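Local structure of Alr4995 protein (Nostoc sp., 6LRF) at residues Phe7-Pro12 / Cys264-Val269; Val38-Gly43 / Thr253-Ala258; Val308-Ser313 / Glu344-Leu349; Thr538-Asp543 / Gly552-His557. The protein probably acts as a bifunctional enzyme, with an arginine dihydrolase part of the GME family that makes ornithine from arginine and an ornithine cyclodeaminase part. All coordinates share one frame; numbering follows the deposited sequence.

Contact 1 of 4, residues Phe7-Pro12 / Cys264-Val269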
loop_
_atom_site.group_PDB
_atom_site.type_symbol
_atom_site.label_atom_id
_atom_site.label_comp_id
_atom_site.label_asym_id
_atom_site.label_seq_id
_atom_site.Cartn_x
_atom_site.Cartn_y
_atom_site.Cartn_z
ATOM N N PHE B 7 -39.312 -23.553 -41.246
ATOM C CA PHE B 7 -38.578 -23.653 -39.984
ATOM C C PHE B 7 -38.911 -24.959 -39.301
ATOM O O PHE B 7 -40.043 -25.430 -39.376
ATOM C CB PHE B 7 -38.918 -22.502 -39.038
ATOM C CG PHE B 7 -38.411 -21.175 -39.494
ATOM C CD1 PHE B 7 -37.172 -20.707 -39.063
ATOM C CD2 PHE B 7 -39.168 -20.391 -40.357
ATOM C CE1 PHE B 7 -36.687 -19.475 -39.485
ATOM C CE2 PHE B 7 -38.700 -19.150 -40.786
ATOM C CZ PHE B 7 -37.452 -18.688 -40.346
ATOM N N LEU B 8 -37.921 -25.539 -38.634
ATOM C CA LEU B 8 -38.128 -26.736 -37.838
ATOM C C LEU B 8 -38.255 -26.366 -36.370
ATOM O O LEU B 8 -37.420 -25.618 -35.858
ATOM C CB LEU B 8 -36.969 -27.690 -38.026
ATOM C CG LEU B 8 -37.019 -28.957 -37.204
ATOM C CD1 LEU B 8 -38.215 -29.773 -37.661
ATOM C CD2 LEU B 8 -35.731 -29.689 -37.414
HETATM N N MSE B 9 -39.290 -26.870 -35.698
HETATM C CA MSE B 9 -39.435 -26.671 -34.254
HETATM C C MSE B 9 -39.741 -27.983 -33.551
HETATM O O MSE B 9 -39.821 -29.032 -34.177
HETATM C CB MSE B 9 -40.531 -25.653 -33.943
HETATM C CG MSE B 9 -40.240 -24.278 -34.497
HETATM SE SE MSE B 9 -41.543 -22.887 -33.986
HETATM C CE MSE B 9 -41.264 -22.865 -32.036
ATOM N N CYS B 10 -39.889 -27.927 -32.239
ATOM C CA CYS B 10 -40.217 -29.119 -31.488
ATOM C C CYS B 10 -40.970 -28.706 -30.239
ATOM O O CYS B 10 -40.446 -27.944 -29.412
ATOM C CB CYS B 10 -38.960 -29.912 -31.139
ATOM S SG CYS B 10 -39.260 -31.414 -30.202
ATOM N N PRO B 11 -42.219 -29.188 -30.113
ATOM C CA PRO B 11 -43.110 -28.811 -29.013
ATOM C C PRO B 11 -42.573 -29.244 -27.644
ATOM O O PRO B 11 -41.871 -30.252 -27.534
ATOM C CB PRO B 11 -44.420 -29.532 -29.365
ATOM C CG PRO B 11 -44.007 -30.672 -30.224
ATOM C CD PRO B 11 -42.852 -30.152 -31.030
ATOM N N PRO B 12 -42.901 -28.466 -26.600
ATOM C CA PRO B 12 -42.376 -28.661 -25.243
ATOM C C PRO B 12 -43.041 -29.778 -24.447
ATOM O O PRO B 12 -43.160 -29.628 -23.231
ATOM C CB PRO B 12 -42.655 -27.309 -24.575
ATOM C CG PRO B 12 -43.831 -26.776 -25.297
ATOM C CD PRO B 12 -43.683 -27.219 -26.714
ATOM N N CYS B 264 -33.203 -20.048 -30.704
ATOM C CA CYS B 264 -32.802 -21.382 -30.246
ATOM C C CYS B 264 -33.889 -22.412 -30.498
ATOM O O CYS B 264 -33.600 -23.587 -30.716
ATOM C CB CYS B 264 -32.465 -21.375 -28.749
ATOM S SG CYS B 264 -30.827 -20.734 -28.336
ATOM N N LEU B 265 -35.141 -21.958 -30.455
ATOM C CA LEU B 265 -36.300 -22.836 -30.579
ATOM C C LEU B 265 -36.652 -23.159 -32.041
ATOM O O LEU B 265 -37.576 -23.930 -32.305
ATOM C CB LEU B 265 -37.500 -22.192 -29.871
ATOM C CG LEU B 265 -37.405 -22.229 -28.338
ATOM C CD1 LEU B 265 -38.476 -21.346 -27.686
ATOM C CD2 LEU B 265 -37.490 -23.666 -27.835
ATOM N N THR B 266 -35.895 -22.578 -32.974
ATOM C CA THR B 266 -36.160 -22.693 -34.405
ATOM C C THR B 266 -34.908 -23.083 -35.194
ATOM O O THR B 266 -33.784 -22.771 -34.801
ATOM C CB THR B 266 -36.692 -21.357 -35.021
ATOM O OG1 THR B 266 -35.624 -20.394 -35.095
ATOM C CG2 THR B 266 -37.854 -20.779 -34.215
ATOM N N LEU B 267 -35.114 -23.744 -36.326
ATOM C CA LEU B 267 -34.044 -23.978 -37.283
ATOM C C LEU B 267 -34.582 -23.698 -38.684
ATOM O O LEU B 267 -35.566 -24.307 -39.109
ATOM C CB LEU B 267 -33.524 -25.407 -37.163
ATOM C CG LEU B 267 -32.443 -25.838 -38.150
ATOM C CD1 LEU B 267 -31.170 -25.024 -37.970
ATOM C CD2 LEU B 267 -32.163 -27.310 -37.990
ATOM N N ARG B 268 -33.967 -22.757 -39.392
ATOM C CA ARG B 268 -34.364 -22.492 -40.769
ATOM C C ARG B 268 -33.824 -23.591 -41.688
ATOM O O ARG B 268 -32.612 -23.757 -41.823
ATOM C CB ARG B 268 -33.866 -21.118 -41.217
ATOM C CG ARG B 268 -34.117 -20.809 -42.683
ATOM C CD ARG B 268 -34.142 -19.308 -42.948
ATOM N NE ARG B 268 -34.295 -19.018 -44.376
ATOM C CZ ARG B 268 -34.732 -17.858 -44.855
ATOM N NH1 ARG B 268 -35.065 -16.884 -44.018
ATOM N NH2 ARG B 268 -34.850 -17.676 -46.164
ATOM N N VAL B 269 -34.713 -24.360 -42.306
ATOM C CA VAL B 269 -34.251 -25.491 -43.105
ATOM C C VAL B 269 -34.302 -25.168 -44.610
ATOM O O VAL B 269 -33.930 -25.994 -45.451
ATOM C CB VAL B 269 -35.067 -26.748 -42.790
ATOM C CG1 VAL B 269 -34.680 -27.276 -41.435
ATOM C CG2 VAL B 269 -36.569 -26.429 -42.825
HETATM O O HOH W 1 -38.826 -25.472 -30.883
#
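Leu8 and Leu267 form an antiparallel hydrogen-bonded pair in a small mixed sheet of the GME-family domain, where strand 6-9 lies between strand 53-56 and strand 267-268; early and late parts of the domain thus meet in one sheet, consistent with a blade of the GME alpha/beta propeller. Leu8 N reaches Leu267 O at 2.7 Å, nearly straight at 167°. The return bond, Leu267 N to Leu8 O, is 3.0 Å and more bent, and Leu8 O also takes a hydrogen bond from Thr69. Phe7 CA adds a CH...O contact to Leu267 O at 3.2 Å. On the face that carries Leu8 and Leu267, their CB atoms lie 4.2 Å apart and Leu8 CB also meets Val269 CG1; Trp100 and Phe101 of helix 93-103 pack there. Phe7 and Arg268, a non-hydrogen-bonded pair, carry the other face. With CG of Phe7 anti to its carbonyl carbon (chi1 -69°), the ring swings across the Arg268 backbone, whose CA is 3.7 Å from Phe7 CD1, while the extended arginine runs on to the carbonyl of Thr270. Past the pairing, selenomethionine Met9 lays its CG 3.5 Å from Leu265 O.

Contact 2 of 4, residues Val38-Gly43 / Thr253-Ala258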
loop_
_atom_site.group_PDB
_atom_site.type_symbol
_atom_site.label_atom_id
_atom_site.label_comp_id
_atom_site.label_asym_id
_atom_site.label_seq_id
_atom_site.Cartn_x
_atom_site.Cartn_y
_atom_site.Cartn_z
ATOM N N VAL B 38 -45.506 -24.372 -22.554
ATOM C CA VAL B 38 -46.419 -24.689 -23.648
ATOM C C VAL B 38 -47.055 -23.419 -24.188
ATOM O O VAL B 38 -47.114 -23.199 -25.396
ATOM C CB VAL B 38 -47.527 -25.663 -23.201
ATOM C CG1 VAL B 38 -48.586 -25.808 -24.289
ATOM C CG2 VAL B 38 -46.932 -27.014 -22.847
ATOM N N GLU B 39 -47.512 -22.574 -23.277
ATOM C CA GLU B 39 -48.201 -21.353 -23.651
ATOM C C GLU B 39 -47.294 -20.390 -24.409
ATOM O O GLU B 39 -47.707 -19.795 -25.403
ATOM C CB GLU B 39 -48.766 -20.674 -22.402
ATOM C CG GLU B 39 -49.490 -19.369 -22.663
ATOM C CD GLU B 39 -50.462 -19.022 -21.550
ATOM O OE1 GLU B 39 -50.134 -19.282 -20.369
ATOM O OE2 GLU B 39 -51.555 -18.497 -21.858
ATOM N N GLN B 40 -46.062 -20.230 -23.931
ATOM C CA GLN B 40 -45.104 -19.322 -24.568
ATOM C C GLN B 40 -44.619 -19.886 -25.906
ATOM O O GLN B 40 -44.500 -19.148 -26.892
ATOM C CB GLN B 40 -43.911 -19.057 -23.647
ATOM C CG GLN B 40 -44.217 -18.215 -22.418
ATOM C CD GLN B 40 -43.011 -18.105 -21.488
ATOM O OE1 GLN B 40 -42.052 -18.862 -21.614
ATOM N NE2 GLN B 40 -43.057 -17.162 -20.552
ATOM N N TRP B 41 -44.343 -21.192 -25.923
ATOM C CA TRP B 41 -43.948 -21.885 -27.145
ATOM C C TRP B 41 -44.999 -21.704 -28.233
ATOM O O TRP B 41 -44.671 -21.346 -29.369
ATOM C CB TRP B 41 -43.724 -23.378 -26.883
ATOM C CG TRP B 41 -43.122 -24.099 -28.060
ATOM C CD1 TRP B 41 -41.793 -24.291 -28.310
ATOM C CD2 TRP B 41 -43.824 -24.712 -29.147
ATOM N NE1 TRP B 41 -41.624 -24.988 -29.484
ATOM C CE2 TRP B 41 -42.856 -25.262 -30.016
ATOM C CE3 TRP B 41 -45.180 -24.850 -29.475
ATOM C CZ2 TRP B 41 -43.197 -25.940 -31.190
ATOM C CZ3 TRP B 41 -45.519 -25.526 -30.647
ATOM C CH2 TRP B 41 -44.528 -26.062 -31.488
ATOM N N GLN B 42 -46.264 -21.942 -27.875
ATOM C CA GLN B 42 -47.370 -21.800 -28.819
ATOM C C GLN B 42 -47.412 -20.389 -29.391
ATOM O O GLN B 42 -47.664 -20.202 -30.577
ATOM C CB GLN B 42 -48.706 -22.148 -28.148
ATOM C CG GLN B 42 -48.907 -23.640 -27.921
ATOM C CD GLN B 42 -49.209 -24.394 -29.208
ATOM O OE1 GLN B 42 -49.706 -23.815 -30.180
ATOM N NE2 GLN B 42 -48.914 -25.695 -29.218
ATOM N N GLY B 43 -47.145 -19.402 -28.547
ATOM C CA GLY B 43 -47.103 -18.024 -29.003
ATOM C C GLY B 43 -46.105 -17.822 -30.129
ATOM O O GLY B 43 -46.417 -17.192 -31.145
ATOM N N THR B 253 -39.801 -16.443 -21.373
ATOM C CA THR B 253 -39.028 -16.486 -20.129
ATOM C C THR B 253 -38.821 -17.902 -19.590
ATOM O O THR B 253 -37.823 -18.175 -18.926
ATOM C CB THR B 253 -39.698 -15.631 -19.019
ATOM O OG1 THR B 253 -41.013 -16.137 -18.738
ATOM C CG2 THR B 253 -39.789 -14.159 -19.447
ATOM N N GLU B 254 -39.755 -18.802 -19.881
ATOM C CA GLU B 254 -39.645 -20.181 -19.404
ATOM C C GLU B 254 -38.515 -20.935 -20.108
ATOM O O GLU B 254 -38.022 -21.949 -19.611
ATOM C CB GLU B 254 -40.970 -20.923 -19.604
ATOM C CG GLU B 254 -41.248 -21.984 -18.558
ATOM C CD GLU B 254 -41.296 -21.414 -17.144
ATOM O OE1 GLU B 254 -41.637 -20.217 -16.980
ATOM O OE2 GLU B 254 -40.990 -22.169 -16.194
ATOM N N PHE B 255 -38.103 -20.447 -21.273
ATOM C CA PHE B 255 -37.024 -21.116 -21.982
ATOM C C PHE B 255 -35.713 -20.406 -21.707
ATOM O O PHE B 255 -34.642 -21.006 -21.843
ATOM C CB PHE B 255 -37.321 -21.198 -23.482
ATOM C CG PHE B 255 -38.468 -22.106 -23.801
ATOM C CD1 PHE B 255 -38.287 -23.483 -23.836
ATOM C CD2 PHE B 255 -39.739 -21.589 -24.023
ATOM C CE1 PHE B 255 -39.357 -24.335 -24.115
ATOM C CE2 PHE B 255 -40.809 -22.435 -24.296
ATOM C CZ PHE B 255 -40.613 -23.809 -24.343
ATOM N N LEU B 256 -35.797 -19.143 -21.282
ATOM C CA LEU B 256 -34.602 -18.428 -20.832
ATOM C C LEU B 256 -34.011 -19.133 -19.616
ATOM O O LEU B 256 -32.841 -18.952 -19.309
ATOM C CB LEU B 256 -34.910 -16.964 -20.500
ATOM C CG LEU B 256 -34.423 -15.898 -21.490
ATOM C CD1 LEU B 256 -35.327 -15.833 -22.709
ATOM C CD2 LEU B 256 -34.291 -14.516 -20.836
ATOM N N LYS B 257 -34.828 -19.947 -18.941
ATOM C CA LYS B 257 -34.385 -20.742 -17.789
ATOM C C LYS B 257 -33.432 -21.872 -18.164
ATOM O O LYS B 257 -32.627 -22.306 -17.331
ATOM C CB LYS B 257 -35.583 -21.341 -17.052
ATOM C CG LYS B 257 -36.525 -20.325 -16.427
ATOM C CD LYS B 257 -37.638 -21.042 -15.681
ATOM C CE LYS B 257 -38.570 -20.070 -14.981
ATOM N NZ LYS B 257 -39.507 -20.785 -14.066
ATOM N N ALA B 258 -33.533 -22.364 -19.401
ATOM C CA ALA B 258 -32.614 -23.393 -19.885
ATOM C C ALA B 258 -31.512 -22.784 -20.749
ATOM O O ALA B 258 -30.650 -23.493 -21.257
ATOM C CB ALA B 258 -33.364 -24.457 -20.661
#
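Gln40 meets Thr253 and Glu254 through both ends of its side-chain amide. Glu254 N donates to Gln40 OE1 over 2.9 Å, in the carbonyl plane and on a lone pair, with an N-H...O angle of 154°. Gln40 NE2 donates a hydrogen bond to Thr253 OG1, also at 2.9 Å and only 8° out of the amide plane. Because the Glu254 N-H can only donate, it places the amide oxygen, and NE2 is then left to face the Thr253 hydroxyl. The amide carbonyl also sits tightly against the neighbour, Glu254 CB being 3.1 Å from Gln40 OE1. Beside the polar pair, Trp41 CB touches the Phe255 ring, 4.0 Å from CE2. These contacts set helix 34-49 of the GME-family domain against the short, weakly bonded helix 253-256, which lies more than 200 residues further along the chain. The glutamine spans the gap because its chain is extended beyond CG (chi2 175°). Farther out, Lys257 NZ bridges to Glu254 OE2 at 2.9 Å, on the syn side but lifted well out of the carboxylate plane. The other oxygen of Glu254 pairs with Arg36 in helix 34-49. Tyr15 meets the Phe255 ring, and Trp41 stacks on Tyr45.

Contact 3 of 4, residues Val308-Ser313 / Glu344-Leu349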
loop_
_atom_site.group_PDB
_atom_site.type_symbol
_atom_site.label_atom_id
_atom_site.label_comp_id
_atom_site.label_asym_id
_atom_site.label_seq_id
_atom_site.Cartn_x
_atom_site.Cartn_y
_atom_site.Cartn_z
ATOM N N VAL B 308 -4.544 -21.888 -25.875
ATOM C CA VAL B 308 -5.969 -21.586 -25.684
ATOM C C VAL B 308 -6.248 -20.111 -25.343
ATOM O O VAL B 308 -7.230 -19.521 -25.827
ATOM C CB VAL B 308 -6.587 -22.486 -24.585
ATOM C CG1 VAL B 308 -8.035 -22.112 -24.326
ATOM C CG2 VAL B 308 -6.478 -23.935 -24.982
ATOM N N ASP B 309 -5.391 -19.509 -24.523
ATOM C CA ASP B 309 -5.610 -18.124 -24.102
ATOM C C ASP B 309 -5.485 -17.140 -25.255
ATOM O O ASP B 309 -6.175 -16.122 -25.277
ATOM C CB ASP B 309 -4.633 -17.736 -22.986
ATOM C CG ASP B 309 -5.055 -18.284 -21.627
ATOM O OD1 ASP B 309 -6.020 -19.081 -21.573
ATOM O OD2 ASP B 309 -4.423 -17.928 -20.608
ATOM N N THR B 310 -4.602 -17.454 -26.202
ATOM C CA THR B 310 -4.345 -16.608 -27.372
ATOM C C THR B 310 -5.424 -16.771 -28.465
ATOM O O THR B 310 -5.555 -15.935 -29.364
ATOM C CB THR B 310 -2.949 -16.920 -27.960
ATOM O OG1 THR B 310 -1.961 -16.813 -26.922
ATOM C CG2 THR B 310 -2.584 -15.964 -29.098
ATOM N N GLY B 311 -6.213 -17.840 -28.380
ATOM C CA GLY B 311 -7.321 -18.013 -29.308
ATOM C C GLY B 311 -7.248 -19.254 -30.176
ATOM O O GLY B 311 -8.007 -19.390 -31.144
ATOM N N GLY B 312 -6.347 -20.168 -29.831
ATOM C CA GLY B 312 -6.205 -21.407 -30.569
ATOM C C GLY B 312 -6.833 -22.603 -29.879
ATOM O O GLY B 312 -7.583 -22.458 -28.924
ATOM N N SER B 313 -6.540 -23.795 -30.384
ATOM C CA SER B 313 -6.925 -25.032 -29.711
ATOM C C SER B 313 -5.817 -26.034 -29.927
ATOM O O SER B 313 -4.898 -25.783 -30.708
ATOM C CB SER B 313 -8.261 -25.583 -30.230
ATOM O OG SER B 313 -8.143 -26.022 -31.568
ATOM N N GLU B 344 0.575 -17.057 -35.749
ATOM C CA GLU B 344 1.877 -16.426 -35.547
ATOM C C GLU B 344 2.075 -16.000 -34.100
ATOM O O GLU B 344 3.175 -16.111 -33.536
ATOM C CB GLU B 344 2.024 -15.210 -36.449
ATOM C CG GLU B 344 2.066 -15.533 -37.922
ATOM C CD GLU B 344 2.267 -14.289 -38.761
ATOM O OE1 GLU B 344 1.364 -13.415 -38.775
ATOM O OE2 GLU B 344 3.349 -14.180 -39.375
ATOM N N GLU B 345 1.011 -15.499 -33.498
ATOM C CA GLU B 345 1.081 -15.083 -32.114
ATOM C C GLU B 345 1.382 -16.295 -31.206
ATOM O O GLU B 345 2.233 -16.226 -30.308
ATOM C CB GLU B 345 -0.216 -14.397 -31.715
ATOM C CG GLU B 345 -0.162 -13.703 -30.373
ATOM C CD GLU B 345 0.140 -12.210 -30.478
ATOM O OE1 GLU B 345 -0.374 -11.544 -31.419
ATOM O OE2 GLU B 345 0.891 -11.708 -29.606
ATOM N N ILE B 346 0.702 -17.407 -31.470
ATOM C CA ILE B 346 0.897 -18.640 -30.714
ATOM C C ILE B 346 2.300 -19.198 -30.886
ATOM O O ILE B 346 2.975 -19.519 -29.910
ATOM C CB ILE B 346 -0.134 -19.720 -31.131
ATOM C CG1 ILE B 346 -1.551 -19.316 -30.699
ATOM C CG2 ILE B 346 0.240 -21.087 -30.568
ATOM C CD1 ILE B 346 -2.656 -20.085 -31.421
ATOM N N ILE B 347 2.739 -19.325 -32.129
ATOM C CA ILE B 347 4.055 -19.883 -32.409
ATOM C C ILE B 347 5.167 -19.010 -31.798
ATOM O O ILE B 347 6.166 -19.538 -31.295
ATOM C CB ILE B 347 4.258 -20.052 -33.924
ATOM C CG1 ILE B 347 3.208 -21.024 -34.471
ATOM C CG2 ILE B 347 5.663 -20.559 -34.238
ATOM C CD1 ILE B 347 3.228 -22.374 -33.799
ATOM N N SER B 348 4.977 -17.690 -31.798
ATOM C CA SER B 348 5.938 -16.795 -31.155
ATOM C C SER B 348 6.072 -17.107 -29.667
ATOM O O SER B 348 7.171 -17.121 -29.127
ATOM C CB SER B 348 5.537 -15.327 -31.335
ATOM O OG SER B 348 5.660 -14.940 -32.692
ATOM N N LEU B 349 4.956 -17.373 -29.005
ATOM C CA LEU B 349 5.005 -17.720 -27.592
ATOM C C LEU B 349 5.666 -19.101 -27.396
ATOM O O LEU B 349 6.519 -19.280 -26.516
ATOM C CB LEU B 349 3.594 -17.674 -26.991
ATOM C CG LEU B 349 2.936 -16.282 -26.998
ATOM C CD1 LEU B 349 1.422 -16.346 -26.758
ATOM C CD2 LEU B 349 3.590 -15.350 -25.973
#
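Thr310 and Ile346 lead the apolar packing, in which no hydrogen bond crosses between the segments. The methyl of Thr310 points into the second helix: CG2 is anti to the backbone N and lies 3.6 Å from Glu345 CG and 3.9 Å from Ile346 CG1, the threonine and isoleucine running past one another in opposite directions. Ile346 CD1 carries on beyond the end of the first helix to Gly312 CA, 3.9 Å away. A CB on Gly312 would fall 2.7 Å from that CD1, a clash, which makes the bare glycine part of the fit. Cut back to an alanine, Ile346 would lose CG1 and CD1, and a gap would probably open beside Gly312, with the Thr310 methyl losing one flank. Two helices of the LOR/SDH conserved region meet here, 299-310 and 340-352, the second of which also rests through Ile346 on Val335 and Ala337 of strand 329-337. The first helix ends in a Schellman motif at Gly311, with positive phi, and the chain turns there into strand 313-320. Among the polar groups, Thr310 OG1 bonds back to the carbonyl of Met306 in its own helix while touching Leu349 CD1 at 3.4 Å. Within the other helix, Glu344 O accepts twice, from Ser348 N at 3.0 Å and from Ser348 OG at 2.9 Å, the two donors arriving from opposite faces of the carbonyl plane.

Contact 4 of 4, residues Thr538-Asp543 / Gly552-His557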
loop_
_atom_site.group_PDB
_atom_site.type_symbol
_atom_site.label_atom_id
_atom_site.label_comp_id
_atom_site.label_asym_id
_atom_site.label_seq_id
_atom_site.Cartn_x
_atom_site.Cartn_y
_atom_site.Cartn_z
ATOM N N THR B 538 -6.201 -4.156 -27.862
ATOM C CA THR B 538 -5.292 -4.614 -26.803
ATOM C C THR B 538 -4.409 -3.495 -26.270
ATOM O O THR B 538 -4.276 -2.438 -26.876
ATOM C CB THR B 538 -4.353 -5.761 -27.281
ATOM O OG1 THR B 538 -3.630 -5.354 -28.456
ATOM C CG2 THR B 538 -5.141 -7.048 -27.565
ATOM N N SER B 539 -3.779 -3.747 -25.135
ATOM C CA SER B 539 -2.914 -2.759 -24.527
ATOM C C SER B 539 -1.826 -3.460 -23.722
ATOM O O SER B 539 -2.127 -4.047 -22.681
ATOM C CB SER B 539 -3.738 -1.821 -23.643
ATOM O OG SER B 539 -2.923 -0.817 -23.077
ATOM N N LEU B 540 -0.581 -3.398 -24.212
ATOM C CA LEU B 540 0.552 -4.141 -23.644
ATOM C C LEU B 540 0.510 -4.196 -22.123
ATOM O O LEU B 540 0.545 -3.157 -21.460
ATOM C CB LEU B 540 1.878 -3.524 -24.086
ATOM C CG LEU B 540 3.132 -4.202 -23.532
ATOM C CD1 LEU B 540 3.140 -5.681 -23.870
ATOM C CD2 LEU B 540 4.392 -3.531 -24.063
ATOM N N GLY B 541 0.385 -5.409 -21.586
ATOM C CA GLY B 541 0.427 -5.625 -20.148
ATOM C C GLY B 541 -0.916 -5.697 -19.436
ATOM O O GLY B 541 -0.996 -6.182 -18.312
ATOM N N VAL B 542 -1.978 -5.207 -20.069
ATOM C CA VAL B 542 -3.285 -5.191 -19.417
ATOM C C VAL B 542 -4.392 -5.712 -20.337
ATOM O O VAL B 542 -4.448 -5.375 -21.522
ATOM C CB VAL B 542 -3.643 -3.757 -18.914
ATOM C CG1 VAL B 542 -5.066 -3.697 -18.375
ATOM C CG2 VAL B 542 -2.651 -3.312 -17.833
ATOM N N ASP B 543 -5.248 -6.576 -19.791
ATOM C CA ASP B 543 -6.522 -6.890 -20.430
ATOM C C ASP B 543 -7.540 -5.843 -19.979
ATOM O O ASP B 543 -8.129 -5.991 -18.910
ATOM C CB ASP B 543 -6.993 -8.303 -20.063
ATOM C CG ASP B 543 -8.225 -8.747 -20.857
ATOM O OD1 ASP B 543 -8.895 -7.888 -21.476
ATOM O OD2 ASP B 543 -8.521 -9.966 -20.858
ATOM N N GLY B 552 2.686 -11.425 -22.410
ATOM C CA GLY B 552 2.729 -11.374 -23.865
ATOM C C GLY B 552 2.317 -10.012 -24.403
ATOM O O GLY B 552 2.408 -9.005 -23.694
ATOM N N GLY B 553 1.872 -9.983 -25.659
ATOM C CA GLY B 553 1.328 -8.773 -26.254
ATOM C C GLY B 553 2.347 -7.849 -26.916
ATOM O O GLY B 553 1.982 -6.774 -27.419
ATOM N N HIS B 554 3.619 -8.250 -26.934
ATOM C CA HIS B 554 4.650 -7.362 -27.467
ATOM C C HIS B 554 4.470 -7.160 -28.971
ATOM O O HIS B 554 4.685 -6.065 -29.481
ATOM C CB HIS B 554 6.045 -7.894 -27.133
ATOM C CG HIS B 554 6.476 -7.612 -25.723
ATOM N ND1 HIS B 554 7.339 -6.588 -25.394
ATOM C CD2 HIS B 554 6.149 -8.214 -24.552
ATOM C CE1 HIS B 554 7.530 -6.573 -24.085
ATOM N NE2 HIS B 554 6.820 -7.550 -23.551
ATOM N N ARG B 555 4.030 -8.203 -29.674
ATOM C CA ARG B 555 3.820 -8.126 -31.117
ATOM C C ARG B 555 2.845 -7.002 -31.510
ATOM O O ARG B 555 3.158 -6.183 -32.377
ATOM C CB ARG B 555 3.330 -9.489 -31.656
ATOM C CG ARG B 555 4.440 -10.564 -31.747
ATOM C CD ARG B 555 3.898 -11.904 -32.252
ATOM N NE ARG B 555 3.269 -11.791 -33.569
ATOM C CZ ARG B 555 3.923 -11.937 -34.718
ATOM N NH1 ARG B 555 5.226 -12.200 -34.714
ATOM N NH2 ARG B 555 3.282 -11.832 -35.874
ATOM N N HIS B 556 1.676 -6.952 -30.872
ATOM C CA HIS B 556 0.710 -5.900 -31.153
ATOM C C HIS B 556 1.299 -4.519 -30.860
ATOM O O HIS B 556 1.059 -3.556 -31.597
ATOM C CB HIS B 556 -0.577 -6.105 -30.341
ATOM C CG HIS B 556 -1.492 -7.153 -30.903
ATOM N ND1 HIS B 556 -2.789 -7.327 -30.463
ATOM C CD2 HIS B 556 -1.298 -8.083 -31.870
ATOM C CE1 HIS B 556 -3.353 -8.311 -31.138
ATOM N NE2 HIS B 556 -2.474 -8.784 -32.004
ATOM N N HIS B 557 2.067 -4.429 -29.778
ATOM C CA HIS B 557 2.678 -3.166 -29.354
ATOM C C HIS B 557 3.728 -2.646 -30.347
ATOM O O HIS B 557 3.686 -1.490 -30.777
ATOM C CB HIS B 557 3.313 -3.355 -27.984
ATOM C CG HIS B 557 3.527 -2.079 -27.236
ATOM N ND1 HIS B 557 2.485 -1.324 -26.728
ATOM C CD2 HIS B 557 4.666 -1.424 -26.906
ATOM C CE1 HIS B 557 2.975 -0.263 -26.112
ATOM N NE2 HIS B 557 4.293 -0.297 -26.206
#
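Thr538 OG1 is gripped twice, by the ring of His556 across the contact and by Glu532. His556 ND1 donates to Thr538 OG1 over 2.9 Å, with the hydroxyl oxygen at the edge of the ring, only 4° out of its plane. A phenylalanine in place of His556 has no ring N-H to offer Thr538 OG1, which would probably be left to its bond with Glu532, and the ring, no longer tied at its edge, would be freer to turn. Leu540 makes the apolar half of the contact by spreading its two methyls over two imidazoles. Leu540 CD2 sits over one face of His557, 3.6 Å from the ring centroid, and Leu540 CD1 over one face of His554 at 4.1 Å, both CH-pi contacts. CG of Leu540 is anti to the backbone N (chi1 179°), which brings the branch in between the rings of His554 and His557. Leu540 CD1 also rests 3.4 Å from Gly552 O, just before Gly553, the N-cap residue of the following helix. Glu532 ties the two halves together: its second carboxylate oxygen takes hydrogen bonds from Leu540 N and His557 ND1, while His554 ND1 turns to Asp405. Leu540 and Gly541 are the middle residues of a type II beta turn from Ser539 to Val542, which enters a two-stranded hairpin. In this Rossmann-fold domain the contact thus fastens the turn before the hairpin to the start of helix 554-567, with helix 524-536 alongside supplying Glu532 and His529; His556 also packs on Glu341 and Glu345 of helix 340-352.

How the contacts relate
The four contacts fall into two close pairs. Contacts 1 and 2 have centres 13 Å apart in the GME-family domain, contact 2 lying within the span of chain that contact 1 brackets; Trp41 on helix 34-49 packs against Met9, Pro11 and Pro12, linking strand 6-9 to that helix. Contacts 3 and 4 are also 13 Å apart at their centres, but follow one another along the chain in different family regions: Arg555 lies against Glu344 and Ser348 of helix 340-352. Between the pairs the centres are 37 to 44 Å apart. The first pair thus lies in what is probably the dihydrolase part, and the second appears to join the LOR/SDH and Rossmann-fold regions.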